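VIN1 (Oscarella pearsei, PDB 6BFI) binds actin filaments and may play a role in cell-cell adhesion, as a sponge member of the vinculin/alpha-catenin family. Local coordinates at residues S140-L145 with I240-I245; D152-L157 with S208-C213; Q189-E194 with I246-L251; P203-S208 with Y233-L238; A443-I448 with E481-M486. All coordinates share one frame; numbering follows the deposited sequence.

Contact 1 of 5, residues S140-L145 with I240-I245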
# COMPACT_ATOMS: atom_id res chain seq x y z
N SER A 140 -10.32 -28.12 -9.08
CA SER A 140 -9.83 -29.49 -9.19
C SER A 140 -8.53 -29.68 -8.42
O SER A 140 -8.41 -30.59 -7.59
CB SER A 140 -9.65 -29.88 -10.66
OG SER A 140 -8.54 -29.23 -11.24
N VAL A 141 -7.54 -28.81 -8.67
CA VAL A 141 -6.26 -28.98 -7.99
C VAL A 141 -6.41 -28.76 -6.48
O VAL A 141 -5.82 -29.49 -5.67
CB VAL A 141 -5.20 -28.05 -8.61
CG1 VAL A 141 -5.69 -26.62 -8.66
CG2 VAL A 141 -3.89 -28.13 -7.83
N GLN A 142 -7.22 -27.78 -6.09
CA GLN A 142 -7.46 -27.53 -4.68
C GLN A 142 -8.08 -28.75 -4.00
O GLN A 142 -7.69 -29.11 -2.88
CB GLN A 142 -8.37 -26.31 -4.51
CG GLN A 142 -8.63 -25.93 -3.07
CD GLN A 142 -9.69 -24.87 -2.94
OE1 GLN A 142 -10.67 -24.86 -3.68
NE2 GLN A 142 -9.49 -23.95 -2.01
N GLU A 143 -9.03 -29.40 -4.67
CA GLU A 143 -9.63 -30.61 -4.12
C GLU A 143 -8.60 -31.73 -4.01
O GLU A 143 -8.59 -32.48 -3.02
CB GLU A 143 -10.81 -31.06 -4.97
CG GLU A 143 -12.03 -30.16 -4.86
CD GLU A 143 -13.01 -30.37 -6.00
OE1 GLU A 143 -12.80 -31.29 -6.82
OE2 GLU A 143 -14.00 -29.60 -6.08
N TYR A 144 -7.72 -31.87 -5.01
CA TYR A 144 -6.73 -32.93 -4.95
C TYR A 144 -5.66 -32.67 -3.89
O TYR A 144 -4.96 -33.61 -3.50
CB TYR A 144 -6.07 -33.14 -6.31
CG TYR A 144 -5.20 -34.38 -6.36
CD1 TYR A 144 -5.75 -35.64 -6.19
CD2 TYR A 144 -3.83 -34.29 -6.57
CE1 TYR A 144 -4.97 -36.78 -6.23
CE2 TYR A 144 -3.04 -35.42 -6.61
CZ TYR A 144 -3.61 -36.66 -6.44
OH TYR A 144 -2.82 -37.79 -6.48
N LEU A 145 -5.51 -31.42 -3.43
CA LEU A 145 -4.53 -31.14 -2.38
C LEU A 145 -4.77 -31.99 -1.14
O LEU A 145 -3.81 -32.44 -0.49
CB LEU A 145 -4.55 -29.65 -2.03
CG LEU A 145 -3.79 -28.72 -2.96
CD1 LEU A 145 -3.93 -27.28 -2.50
CD2 LEU A 145 -2.33 -29.13 -3.03
N ILE A 240 -5.67 -21.93 1.05
CA ILE A 240 -6.09 -20.54 1.21
C ILE A 240 -5.63 -19.71 0.02
O ILE A 240 -6.40 -18.91 -0.53
CB ILE A 240 -5.57 -19.99 2.54
CG1 ILE A 240 -6.39 -20.56 3.70
CG2 ILE A 240 -5.58 -18.46 2.55
CD1 ILE A 240 -5.82 -20.25 5.07
N ALA A 241 -4.37 -19.88 -0.41
CA ALA A 241 -3.89 -19.15 -1.57
C ALA A 241 -4.75 -19.43 -2.80
O ALA A 241 -5.09 -18.51 -3.55
CB ALA A 241 -2.43 -19.51 -1.85
N ILE A 242 -5.11 -20.70 -3.02
CA ILE A 242 -5.93 -21.03 -4.18
C ILE A 242 -7.33 -20.45 -4.03
O ILE A 242 -7.95 -20.01 -5.01
CB ILE A 242 -5.96 -22.55 -4.40
CG1 ILE A 242 -4.56 -23.05 -4.76
CG2 ILE A 242 -6.94 -22.92 -5.50
CD1 ILE A 242 -4.49 -24.55 -5.03
N GLU A 243 -7.86 -20.43 -2.80
CA GLU A 243 -9.14 -19.77 -2.55
C GLU A 243 -9.08 -18.30 -2.97
O GLU A 243 -9.99 -17.80 -3.64
CB GLU A 243 -9.52 -19.87 -1.08
CG GLU A 243 -10.22 -21.16 -0.69
CD GLU A 243 -11.62 -21.25 -1.25
OE1 GLU A 243 -12.39 -20.29 -1.08
OE2 GLU A 243 -11.95 -22.29 -1.86
N GLU A 244 -8.01 -17.61 -2.59
CA GLU A 244 -7.89 -16.19 -2.94
C GLU A 244 -7.74 -16.00 -4.44
O GLU A 244 -8.30 -15.06 -5.01
CB GLU A 244 -6.72 -15.56 -2.18
CG GLU A 244 -6.64 -14.04 -2.31
CD GLU A 244 -7.76 -13.32 -1.59
OE1 GLU A 244 -8.51 -13.98 -0.83
OE2 GLU A 244 -7.89 -12.09 -1.76
N ILE A 245 -6.98 -16.89 -5.10
CA ILE A 245 -6.89 -16.84 -6.56
C ILE A 245 -8.28 -16.95 -7.17
O ILE A 245 -8.63 -16.22 -8.10
CB ILE A 245 -5.95 -17.93 -7.08
CG1 ILE A 245 -4.49 -17.49 -6.97
CG2 ILE A 245 -6.27 -18.28 -8.53
CD1 ILE A 245 -3.50 -18.54 -7.42

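Contact 2 of 5, residues D152-L157 with S208-C213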
# COMPACT_ATOMS: atom_id res chain seq x y z
N ASP A 152 1.60 -42.18 3.50
CA ASP A 152 2.47 -42.75 4.52
C ASP A 152 3.71 -43.43 3.98
O ASP A 152 4.65 -43.65 4.75
CB ASP A 152 1.70 -43.76 5.39
CG ASP A 152 0.96 -43.10 6.54
OD1 ASP A 152 0.41 -41.99 6.36
OD2 ASP A 152 0.95 -43.68 7.65
N VAL A 153 3.75 -43.78 2.70
CA VAL A 153 4.92 -44.37 2.07
C VAL A 153 5.28 -43.52 0.86
O VAL A 153 4.41 -42.93 0.21
CB VAL A 153 4.69 -45.84 1.66
CG1 VAL A 153 6.01 -46.54 1.37
CG2 VAL A 153 3.93 -46.58 2.76
N GLU A 154 6.58 -43.47 0.54
CA GLU A 154 7.05 -42.63 -0.56
C GLU A 154 6.51 -43.06 -1.91
O GLU A 154 6.64 -42.30 -2.88
CB GLU A 154 8.58 -42.60 -0.58
CG GLU A 154 9.18 -41.54 0.34
CD GLU A 154 10.70 -41.58 0.36
OE1 GLU A 154 11.27 -42.67 0.14
OE2 GLU A 154 11.32 -40.52 0.60
N ALA A 155 5.91 -44.25 -2.02
CA ALA A 155 5.22 -44.61 -3.25
C ALA A 155 3.97 -43.77 -3.45
O ALA A 155 3.71 -43.26 -4.55
CB ALA A 155 4.88 -46.10 -3.23
N ASP A 156 3.18 -43.60 -2.38
CA ASP A 156 2.01 -42.73 -2.45
C ASP A 156 2.42 -41.29 -2.71
O ASP A 156 1.73 -40.56 -3.42
CB ASP A 156 1.20 -42.83 -1.16
CG ASP A 156 0.47 -44.15 -1.03
OD1 ASP A 156 0.27 -44.83 -2.06
OD2 ASP A 156 0.09 -44.51 0.11
N LEU A 157 3.55 -40.85 -2.13
CA LEU A 157 4.04 -39.51 -2.40
C LEU A 157 4.51 -39.37 -3.85
O LEU A 157 4.39 -38.29 -4.44
CB LEU A 157 5.17 -39.16 -1.44
CG LEU A 157 5.90 -37.82 -1.61
CD1 LEU A 157 4.91 -36.66 -1.67
CD2 LEU A 157 6.90 -37.61 -0.49
N SER A 208 7.55 -31.94 3.64
CA SER A 208 6.87 -32.30 4.88
C SER A 208 6.25 -33.69 4.80
O SER A 208 6.32 -34.47 5.76
CB SER A 208 5.80 -31.25 5.20
OG SER A 208 4.85 -31.16 4.16
N ILE A 209 5.65 -34.02 3.65
CA ILE A 209 5.14 -35.37 3.44
C ILE A 209 6.26 -36.39 3.60
O ILE A 209 6.07 -37.45 4.21
CB ILE A 209 4.46 -35.49 2.07
CG1 ILE A 209 3.26 -34.55 1.97
CG2 ILE A 209 4.01 -36.92 1.83
CD1 ILE A 209 2.66 -34.50 0.59
N ARG A 210 7.43 -36.09 3.04
CA ARG A 210 8.56 -37.01 3.17
C ARG A 210 8.93 -37.24 4.63
O ARG A 210 9.14 -38.39 5.04
CB ARG A 210 9.76 -36.46 2.38
CG ARG A 210 10.84 -37.48 2.09
CD ARG A 210 11.42 -37.23 0.70
NE ARG A 210 10.45 -37.55 -0.34
CZ ARG A 210 10.49 -37.06 -1.58
NH1 ARG A 210 11.45 -36.22 -1.93
NH2 ARG A 210 9.56 -37.41 -2.46
N VAL A 211 8.97 -36.18 5.44
CA VAL A 211 9.30 -36.40 6.85
C VAL A 211 8.20 -37.20 7.53
O VAL A 211 8.48 -38.00 8.44
CB VAL A 211 9.57 -35.07 7.60
CG1 VAL A 211 9.82 -33.92 6.63
CG2 VAL A 211 8.45 -34.74 8.59
N CYS A 212 6.94 -37.04 7.11
CA CYS A 212 5.88 -37.87 7.69
C CYS A 212 6.09 -39.35 7.35
O CYS A 212 5.95 -40.22 8.22
CB CYS A 212 4.51 -37.40 7.20
SG CYS A 212 4.02 -35.77 7.82
N CYS A 213 6.43 -39.64 6.09
CA CYS A 213 6.68 -41.02 5.69
C CYS A 213 7.86 -41.61 6.44
O CYS A 213 7.87 -42.81 6.73
CB CYS A 213 6.93 -41.10 4.18
SG CYS A 213 5.54 -40.57 3.16

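Contact 3 of 5, residues Q189-E194 with I246-L251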
# COMPACT_ATOMS: atom_id res chain seq x y z
N GLN A 189 -1.73 -7.84 -9.15
CA GLN A 189 -0.72 -8.02 -8.12
C GLN A 189 -1.12 -9.11 -7.13
O GLN A 189 -0.27 -9.89 -6.68
CB GLN A 189 -0.46 -6.70 -7.39
CG GLN A 189 0.71 -6.77 -6.44
CD GLN A 189 1.99 -7.23 -7.12
OE1 GLN A 189 2.46 -6.60 -8.07
NE2 GLN A 189 2.55 -8.34 -6.65
N MET A 190 -2.40 -9.18 -6.78
CA MET A 190 -2.86 -10.25 -5.90
C MET A 190 -2.69 -11.61 -6.56
O MET A 190 -2.20 -12.56 -5.94
CB MET A 190 -4.32 -10.02 -5.49
CG MET A 190 -4.56 -8.68 -4.80
SD MET A 190 -6.27 -8.40 -4.30
CE MET A 190 -6.34 -9.38 -2.80
N LEU A 191 -3.07 -11.72 -7.84
CA LEU A 191 -2.89 -12.98 -8.56
C LEU A 191 -1.42 -13.38 -8.59
O LEU A 191 -1.08 -14.53 -8.27
CB LEU A 191 -3.45 -12.86 -9.98
CG LEU A 191 -4.97 -12.73 -10.05
CD1 LEU A 191 -5.44 -12.48 -11.48
CD2 LEU A 191 -5.64 -13.96 -9.47
N LYS A 192 -0.53 -12.45 -8.95
CA LYS A 192 0.89 -12.77 -9.00
C LYS A 192 1.42 -13.19 -7.64
O LYS A 192 2.22 -14.13 -7.53
CB LYS A 192 1.68 -11.57 -9.53
CG LYS A 192 1.46 -11.27 -11.00
CD LYS A 192 2.32 -10.11 -11.47
CE LYS A 192 1.97 -8.82 -10.74
NZ LYS A 192 2.80 -7.67 -11.21
N SER A 193 0.97 -12.53 -6.57
CA SER A 193 1.46 -12.85 -5.23
C SER A 193 1.03 -14.26 -4.82
O SER A 193 1.84 -15.04 -4.30
CB SER A 193 0.97 -11.82 -4.22
OG SER A 193 -0.45 -11.76 -4.20
N GLU A 194 -0.25 -14.60 -5.03
CA GLU A 194 -0.70 -15.94 -4.67
C GLU A 194 -0.03 -17.00 -5.54
O GLU A 194 0.26 -18.11 -5.07
CB GLU A 194 -2.22 -16.04 -4.76
CG GLU A 194 -2.97 -14.93 -4.04
CD GLU A 194 -2.63 -14.85 -2.56
OE1 GLU A 194 -2.33 -15.89 -1.94
OE2 GLU A 194 -2.67 -13.72 -2.01
N ILE A 246 -9.10 -17.87 -6.65
CA ILE A 246 -10.45 -18.05 -7.18
C ILE A 246 -11.28 -16.80 -6.95
O ILE A 246 -12.07 -16.39 -7.81
CB ILE A 246 -11.10 -19.30 -6.57
CG1 ILE A 246 -10.36 -20.56 -7.01
CG2 ILE A 246 -12.58 -19.38 -6.95
CD1 ILE A 246 -10.86 -21.83 -6.35
N ARG A 247 -11.11 -16.16 -5.79
CA ARG A 247 -11.90 -14.97 -5.48
C ARG A 247 -11.52 -13.80 -6.38
O ARG A 247 -12.39 -13.11 -6.92
CB ARG A 247 -11.72 -14.59 -4.01
CG ARG A 247 -12.70 -13.52 -3.54
CD ARG A 247 -12.35 -13.01 -2.15
NE ARG A 247 -11.10 -12.25 -2.16
CZ ARG A 247 -11.01 -10.95 -2.41
NH1 ARG A 247 -12.10 -10.25 -2.69
NH2 ARG A 247 -9.83 -10.35 -2.39
N VAL A 248 -10.22 -13.56 -6.56
CA VAL A 248 -9.77 -12.46 -7.40
C VAL A 248 -10.09 -12.72 -8.86
O VAL A 248 -10.40 -11.79 -9.62
CB VAL A 248 -8.26 -12.22 -7.18
CG1 VAL A 248 -7.78 -11.06 -8.05
CG2 VAL A 248 -7.98 -11.94 -5.71
N LEU A 249 -10.04 -13.99 -9.29
CA LEU A 249 -10.41 -14.34 -10.65
C LEU A 249 -11.84 -13.92 -10.98
O LEU A 249 -12.13 -13.57 -12.13
CB LEU A 249 -10.25 -15.85 -10.87
CG LEU A 249 -8.90 -16.35 -11.39
CD1 LEU A 249 -8.84 -17.88 -11.36
CD2 LEU A 249 -8.66 -15.84 -12.80
N GLN A 250 -12.73 -13.93 -10.00
CA GLN A 250 -14.14 -13.66 -10.21
C GLN A 250 -14.53 -12.22 -9.94
O GLN A 250 -15.71 -11.87 -10.07
CB GLN A 250 -14.99 -14.60 -9.33
CG GLN A 250 -14.84 -16.07 -9.69
CD GLN A 250 -15.60 -16.98 -8.75
OE1 GLN A 250 -15.74 -16.68 -7.56
NE2 GLN A 250 -16.10 -18.10 -9.27
N LEU A 251 -13.58 -11.36 -9.58
CA LEU A 251 -13.88 -9.95 -9.38
C LEU A 251 -14.01 -9.25 -10.73
O LEU A 251 -13.13 -9.36 -11.59
CB LEU A 251 -12.79 -9.28 -8.55
CG LEU A 251 -12.82 -9.58 -7.05
CD1 LEU A 251 -11.78 -8.75 -6.32
CD2 LEU A 251 -14.21 -9.33 -6.48

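Contact 4 of 5, residues P203-S208 with Y233-L238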
# COMPACT_ATOMS: atom_id res chain seq x y z
N PRO A 203 7.23 -27.52 -3.08
CA PRO A 203 8.29 -28.39 -2.56
C PRO A 203 8.30 -28.47 -1.04
O PRO A 203 8.76 -29.48 -0.49
CB PRO A 203 9.57 -27.75 -3.10
CG PRO A 203 9.22 -26.32 -3.27
CD PRO A 203 7.79 -26.31 -3.71
N ILE A 204 7.81 -27.44 -0.36
CA ILE A 204 7.66 -27.53 1.09
C ILE A 204 6.66 -28.62 1.45
O ILE A 204 6.87 -29.40 2.38
CB ILE A 204 7.23 -26.17 1.68
CG1 ILE A 204 8.03 -25.03 1.04
CG2 ILE A 204 7.40 -26.16 3.19
CD1 ILE A 204 9.52 -25.20 1.14
N LEU A 205 5.56 -28.70 0.69
CA LEU A 205 4.57 -29.73 0.93
C LEU A 205 5.16 -31.12 0.73
O LEU A 205 5.06 -31.98 1.61
CB LEU A 205 3.36 -29.52 0.01
CG LEU A 205 2.30 -30.62 0.07
CD1 LEU A 205 1.83 -30.83 1.50
CD2 LEU A 205 1.13 -30.28 -0.84
N ILE A 206 5.80 -31.36 -0.43
CA ILE A 206 6.34 -32.70 -0.66
C ILE A 206 7.41 -33.03 0.37
O ILE A 206 7.55 -34.19 0.78
CB ILE A 206 6.86 -32.84 -2.11
CG1 ILE A 206 8.12 -32.00 -2.33
CG2 ILE A 206 5.77 -32.46 -3.10
CD1 ILE A 206 8.82 -32.29 -3.64
N SER A 207 8.16 -32.03 0.83
CA SER A 207 9.18 -32.28 1.85
C SER A 207 8.54 -32.71 3.17
O SER A 207 8.93 -33.73 3.75
CB SER A 207 10.04 -31.03 2.04
OG SER A 207 11.06 -31.25 2.99
N SER A 208 7.55 -31.94 3.64
CA SER A 208 6.87 -32.30 4.88
C SER A 208 6.25 -33.69 4.80
O SER A 208 6.32 -34.47 5.76
CB SER A 208 5.80 -31.25 5.20
OG SER A 208 4.85 -31.16 4.16
N TYR A 233 -0.32 -27.81 7.75
CA TYR A 233 -0.14 -26.37 7.68
C TYR A 233 0.17 -25.94 6.25
O TYR A 233 -0.39 -24.95 5.75
CB TYR A 233 0.97 -25.93 8.63
CG TYR A 233 1.48 -24.52 8.39
CD1 TYR A 233 0.83 -23.42 8.92
CD2 TYR A 233 2.62 -24.30 7.63
CE1 TYR A 233 1.29 -22.14 8.70
CE2 TYR A 233 3.09 -23.02 7.40
CZ TYR A 233 2.42 -21.94 7.94
OH TYR A 233 2.88 -20.66 7.72
N VAL A 234 1.07 -26.67 5.58
CA VAL A 234 1.37 -26.31 4.19
C VAL A 234 0.16 -26.56 3.30
O VAL A 234 -0.12 -25.77 2.38
CB VAL A 234 2.61 -27.08 3.70
CG1 VAL A 234 2.95 -26.69 2.28
CG2 VAL A 234 3.79 -26.82 4.63
N ILE A 235 -0.58 -27.64 3.55
CA ILE A 235 -1.79 -27.91 2.78
C ILE A 235 -2.79 -26.77 2.95
O ILE A 235 -3.46 -26.37 1.99
CB ILE A 235 -2.40 -29.26 3.19
CG1 ILE A 235 -1.39 -30.39 2.98
CG2 ILE A 235 -3.68 -29.53 2.40
CD1 ILE A 235 -1.88 -31.74 3.46
N GLN A 236 -2.92 -26.24 4.17
CA GLN A 236 -3.87 -25.16 4.40
C GLN A 236 -3.39 -23.86 3.76
O GLN A 236 -4.21 -23.09 3.25
CB GLN A 236 -4.12 -24.97 5.89
CG GLN A 236 -5.47 -25.48 6.36
CD GLN A 236 -6.64 -24.74 5.72
OE1 GLN A 236 -6.49 -23.62 5.25
NE2 GLN A 236 -7.81 -25.37 5.71
N LYS A 237 -2.09 -23.59 3.79
CA LYS A 237 -1.57 -22.40 3.12
C LYS A 237 -1.86 -22.46 1.63
O LYS A 237 -2.32 -21.47 1.03
CB LYS A 237 -0.07 -22.24 3.40
CG LYS A 237 0.54 -21.03 2.71
CD LYS A 237 1.98 -20.79 3.13
CE LYS A 237 2.08 -20.23 4.54
NZ LYS A 237 3.48 -19.87 4.91
N LEU A 238 -1.60 -23.61 1.00
CA LEU A 238 -1.93 -23.77 -0.41
C LEU A 238 -3.43 -23.62 -0.65
O LEU A 238 -3.85 -22.93 -1.60
CB LEU A 238 -1.44 -25.13 -0.91
CG LEU A 238 0.04 -25.25 -1.25
CD1 LEU A 238 0.44 -26.71 -1.40
CD2 LEU A 238 0.36 -24.47 -2.51

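Contact 5 of 5, residues A443-I448 with E481-M486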
# COMPACT_ATOMS: atom_id res chain seq x y z
N ALA A 443 1.61 -10.32 9.64
CA ALA A 443 0.70 -11.45 9.72
C ALA A 443 1.32 -12.70 9.11
O ALA A 443 1.14 -13.82 9.63
CB ALA A 443 -0.62 -11.11 9.03
N LYS A 444 2.06 -12.54 8.01
CA LYS A 444 2.80 -13.66 7.45
C LYS A 444 3.85 -14.18 8.42
O LYS A 444 4.02 -15.40 8.57
CB LYS A 444 3.45 -13.25 6.13
CG LYS A 444 4.66 -14.08 5.75
CD LYS A 444 5.04 -13.91 4.29
CE LYS A 444 6.30 -14.70 3.96
NZ LYS A 444 6.55 -14.80 2.50
N LEU A 445 4.55 -13.27 9.11
CA LEU A 445 5.57 -13.71 10.06
C LEU A 445 4.97 -14.53 11.19
O LEU A 445 5.52 -15.57 11.57
CB LEU A 445 6.32 -12.50 10.61
CG LEU A 445 7.47 -12.84 11.56
CD1 LEU A 445 8.50 -13.70 10.86
CD2 LEU A 445 8.12 -11.58 12.12
N ARG A 446 3.84 -14.08 11.75
CA ARG A 446 3.16 -14.88 12.77
C ARG A 446 2.76 -16.24 12.22
O ARG A 446 3.01 -17.28 12.84
CB ARG A 446 1.94 -14.12 13.30
CG ARG A 446 2.24 -12.80 13.99
CD ARG A 446 0.97 -12.20 14.57
NE ARG A 446 1.25 -11.15 15.55
CZ ARG A 446 1.09 -9.85 15.31
NH1 ARG A 446 0.66 -9.43 14.13
NH2 ARG A 446 1.37 -8.97 16.27
N ASP A 447 2.14 -16.24 11.03
CA ASP A 447 1.64 -17.48 10.45
C ASP A 447 2.75 -18.51 10.26
O ASP A 447 2.61 -19.67 10.67
CB ASP A 447 0.94 -17.19 9.12
CG ASP A 447 0.34 -18.44 8.50
OD1 ASP A 447 -0.69 -18.93 9.01
OD2 ASP A 447 0.90 -18.92 7.49
N ILE A 448 3.87 -18.10 9.65
CA ILE A 448 4.97 -19.03 9.47
C ILE A 448 5.63 -19.36 10.80
O ILE A 448 6.21 -20.44 10.96
CB ILE A 448 5.99 -18.48 8.45
CG1 ILE A 448 7.05 -19.54 8.12
CG2 ILE A 448 6.67 -17.22 8.99
CD1 ILE A 448 6.46 -20.88 7.69
N GLU A 481 13.56 -15.38 6.10
CA GLU A 481 13.22 -14.55 4.95
C GLU A 481 12.10 -13.57 5.29
O GLU A 481 12.23 -12.36 5.08
CB GLU A 481 12.83 -15.43 3.76
CG GLU A 481 12.22 -14.66 2.60
CD GLU A 481 10.77 -15.03 2.35
OE1 GLU A 481 10.42 -16.22 2.50
OE2 GLU A 481 9.97 -14.13 2.00
N ALA A 482 10.99 -14.08 5.84
CA ALA A 482 9.88 -13.20 6.19
C ALA A 482 10.31 -12.16 7.21
O ALA A 482 9.97 -10.97 7.08
CB ALA A 482 8.71 -14.03 6.73
N ALA A 483 11.06 -12.57 8.23
CA ALA A 483 11.47 -11.65 9.29
C ALA A 483 12.43 -10.60 8.77
O ALA A 483 12.38 -9.44 9.19
CB ALA A 483 12.09 -12.44 10.45
N GLU A 484 13.32 -10.97 7.85
CA GLU A 484 14.27 -10.01 7.30
C GLU A 484 13.58 -9.01 6.38
O GLU A 484 13.92 -7.82 6.39
CB GLU A 484 15.40 -10.73 6.57
CG GLU A 484 16.52 -11.25 7.48
CD GLU A 484 17.47 -10.16 7.95
OE1 GLU A 484 17.18 -8.96 7.72
OE2 GLU A 484 18.52 -10.50 8.54
N SER A 485 12.63 -9.46 5.56
CA SER A 485 11.90 -8.52 4.71
C SER A 485 11.05 -7.57 5.55
O SER A 485 11.03 -6.36 5.30
CB SER A 485 11.04 -9.28 3.71
OG SER A 485 10.00 -9.98 4.36
N MET A 486 10.34 -8.11 6.55
CA MET A 486 9.61 -7.24 7.47
C MET A 486 10.54 -6.24 8.14
O MET A 486 10.17 -5.07 8.34
CB MET A 486 8.87 -8.08 8.51
CG MET A 486 7.79 -7.32 9.26
SD MET A 486 7.19 -8.19 10.72
CE MET A 486 8.59 -8.00 11.81

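Contact 1 of 5, residues S140-L145 with I240-I245
With CG anti to the backbone N (chi1 -177°) and the chain extended beyond it, Gln142 carries its amide across to Glu243, whose chain folds back at chi2 (-70°) to bring the carboxylate level with that amide. The two side chains cross at about a right angle, yet their flat ends lie nearly coplanar. Gln142 NE2 donates to Glu243 OE2 over 3.0 Å, with the acceptor close to the amide plane and the anti lone pair of OE2 in use. Arg139, one turn earlier on the first helix, makes a salt bridge with the same OE2 and also donates to Gln142 OE1, which fixes the amide's flip. These residues join helix 102-145 to helix 224-249, antiparallel neighbours in one of the helical bundles from which vinculin-family proteins are built; the local axes pass 10.2 Å apart. Beside the polar pair, Ile242 points at the first helix. Its CG2 rests against the CB of Gln142 at 3.8 Å, while its CD1 meets CD1 of Leu145 tip to tip, also at 3.8 Å. Val141 CG1 adds a looser touch on Ile242 CD1 at 4.3 Å, and Met168 of helix 154-178 packs on both Val141 and Leu145.

Contact 2 of 5, residues D152-L157 with S208-C213
Leu157 packs on Ile209 and Arg210 of helix 185-215; both its methyls reach Ile209, and CD2 also meets the guanidinium. CD1 rests on CG2 of Ile209 at 3.6 Å, whereas CD2 approaches NH2 of Arg210 at 3.3 Å, the leucine crossing the arginine chain at about a right angle. The same arginine, bent at chi2 and chi3, is met by the extended Glu154. Carboxylate and guanidinium stand nearly perpendicular, 82° apart, so Glu154 OE2 makes a single-point salt bridge to Arg210 NE at 3.2 Å instead of a paired, coplanar one. That oxygen also lies 3.3 Å from Arg210 CD. Farther along, Cys213 faces the backbone of the turn: its CA directs a C-H toward Asp152 O, 3.5 Å away, and its SG sits 3.7 Å from Val153 N, the N-cap residue of helix 154-178. The start of that helix thus packs on the later part of helix 185-215, with the ion pair at the more exposed margin, the two being consecutive helices of a vinculin-family bundle.

Contact 3 of 5, residues Q189-E194 with I246-L251
Helices 185-215 and 224-249 form an antiparallel hairpin within a vinculin-type helical bundle, and this contact lies toward the end of the hairpin away from its connecting turn, where the second helix gives way to a loop. Val248 is the central residue of the contact, with its two methyls divided between consecutive residues opposite. Its CG1, anti to the backbone N (chi1 -180°), lies 3.8 Å from CG of Leu191, the two side chains lying alongside with opposite headings. Its CG2 turns to Met190, 4.1 Å from that residue's CB. Leu191 CD2 also lies 4.5 Å from CG of Leu249. Replacing Val248 by alanine is likely to leave Leu191 CG and Met190 CB without their methyl partners and to open a gap between the helices. On the outer side the methionine bends at chi3 (79°), placing CE at the edge of the Arg247 guanidinium, in its plane and 3.6 Å from NH2. The charge of that group is met by Glu244, one turn back on the same helix. Dispersion and burial of hydrocarbon therefore hold the two segments together, while the arginine's ionic pairing stays within its own helix.

Contact 4 of 5, residues P203-S208 with Y233-L238
Ser208, whose CB points toward helix 224-249 and Val234, has its OG hydrogen-bonded to two carbonyl oxygens of its own helix, Leu205 O at 2.7 Å, with a 24° tilt from the carbonyl plane, and Ile204 O. These bonds satisfy a buried hydroxyl and leave the interface apolar. The interface joins helices 185-215 and 224-249, consecutive antiparallel helices of a vinculin-type bundle, whose axes here approach to 9.4 Å at a signed angle of -156°. Leu205 and Val234 mark the closest backbone approach, with 5.7 Å between their CA atoms. Leu205 carries most of the packing: chi1 (174°) carries CG across toward helix 224-249, where the branch at CG divides the methyls between Ile235 and Leu238. CD1 meets CG1 of Ile235 at 3.6 Å, CD2 meets CD1 of Leu238 at 3.7 Å, and both of these partners come in at a slant. Closer to the backbone, Leu205 CB is covered by CG1 of Val234. Tyr471 of helix 466-493 touches both Ser208 and Val234. Toward helix 432-449, Lys237 NZ donates to Tyr233 OH, which is also hydrogen-bonded to Asp447 of that helix. CG2 of Val234 lies 3.9 Å from CG2 of Ile204.

Contact 5 of 5, residues A443-I448 with E481-M486
Leu445 places its two methyls on different residues of the helix across from it. CD1 lies 3.8 Å from CB of Ala483 and 4.1 Å from CB of Ala482, while CD2 meets CE of Met486 at 3.6 Å. The leucine and methionine cross at about a right angle, and the bend of Met486 at chi3 (72°) turns its terminal methyl to that meeting. Ala482 has little side chain of its own, which allows Lys444 to run across it, CE resting 3.7 Å from the alanine CB. The extended lysine continues to Glu481, with NZ 3.5 Å from OE2 in a rather long salt bridge at the more exposed margin. A methionine in place of Lys444 would probably leave the Glu481 carboxylate without this positive mate. Behind this first shell, helices 432-449 and 466-493 run antiparallel as part of a vinculin-family helical bundle, their local axes 9.2 Å apart. Thr414 of helix 399-427 packs on Leu445, while Leu417 and Ala421 of the same helix back Met486. Ser485 OG bonds to Ala482 O at 2.9 Å, from the same face of the carbonyl as Met486 N, keeping this hydroxyl's bond within its own helix. Small alanines thus permit close helix approach and hydrocarbon contact inside, while the longer charged side chains are likely to add a modest, solvent-weakened attraction at the margin.

How the contacts relate
Contacts 1, 3, 4 and 5 are buried; contact 2, its centre about 40 Å from the centre of the chain, is only partly so. Contacts 1, 3 and 4 follow helix 224-249: contacts 3 and 4 join it to helix 185-215 at places whose centres lie about 20 Å apart, and contact 1 joins it to helix 102-145. Contact 2 shares helix 185-215 with contacts 3 and 4. Contact 4 is wholly apolar across its groove, contact 3 nearly so; contact 1 adds an amide-carboxylate bond, while contacts 2 and 5 carry salt bridges at their more exposed margins. Contact 5 belongs to another helix pair, yet it touches contact 4 through the Tyr233-Asp447 pair.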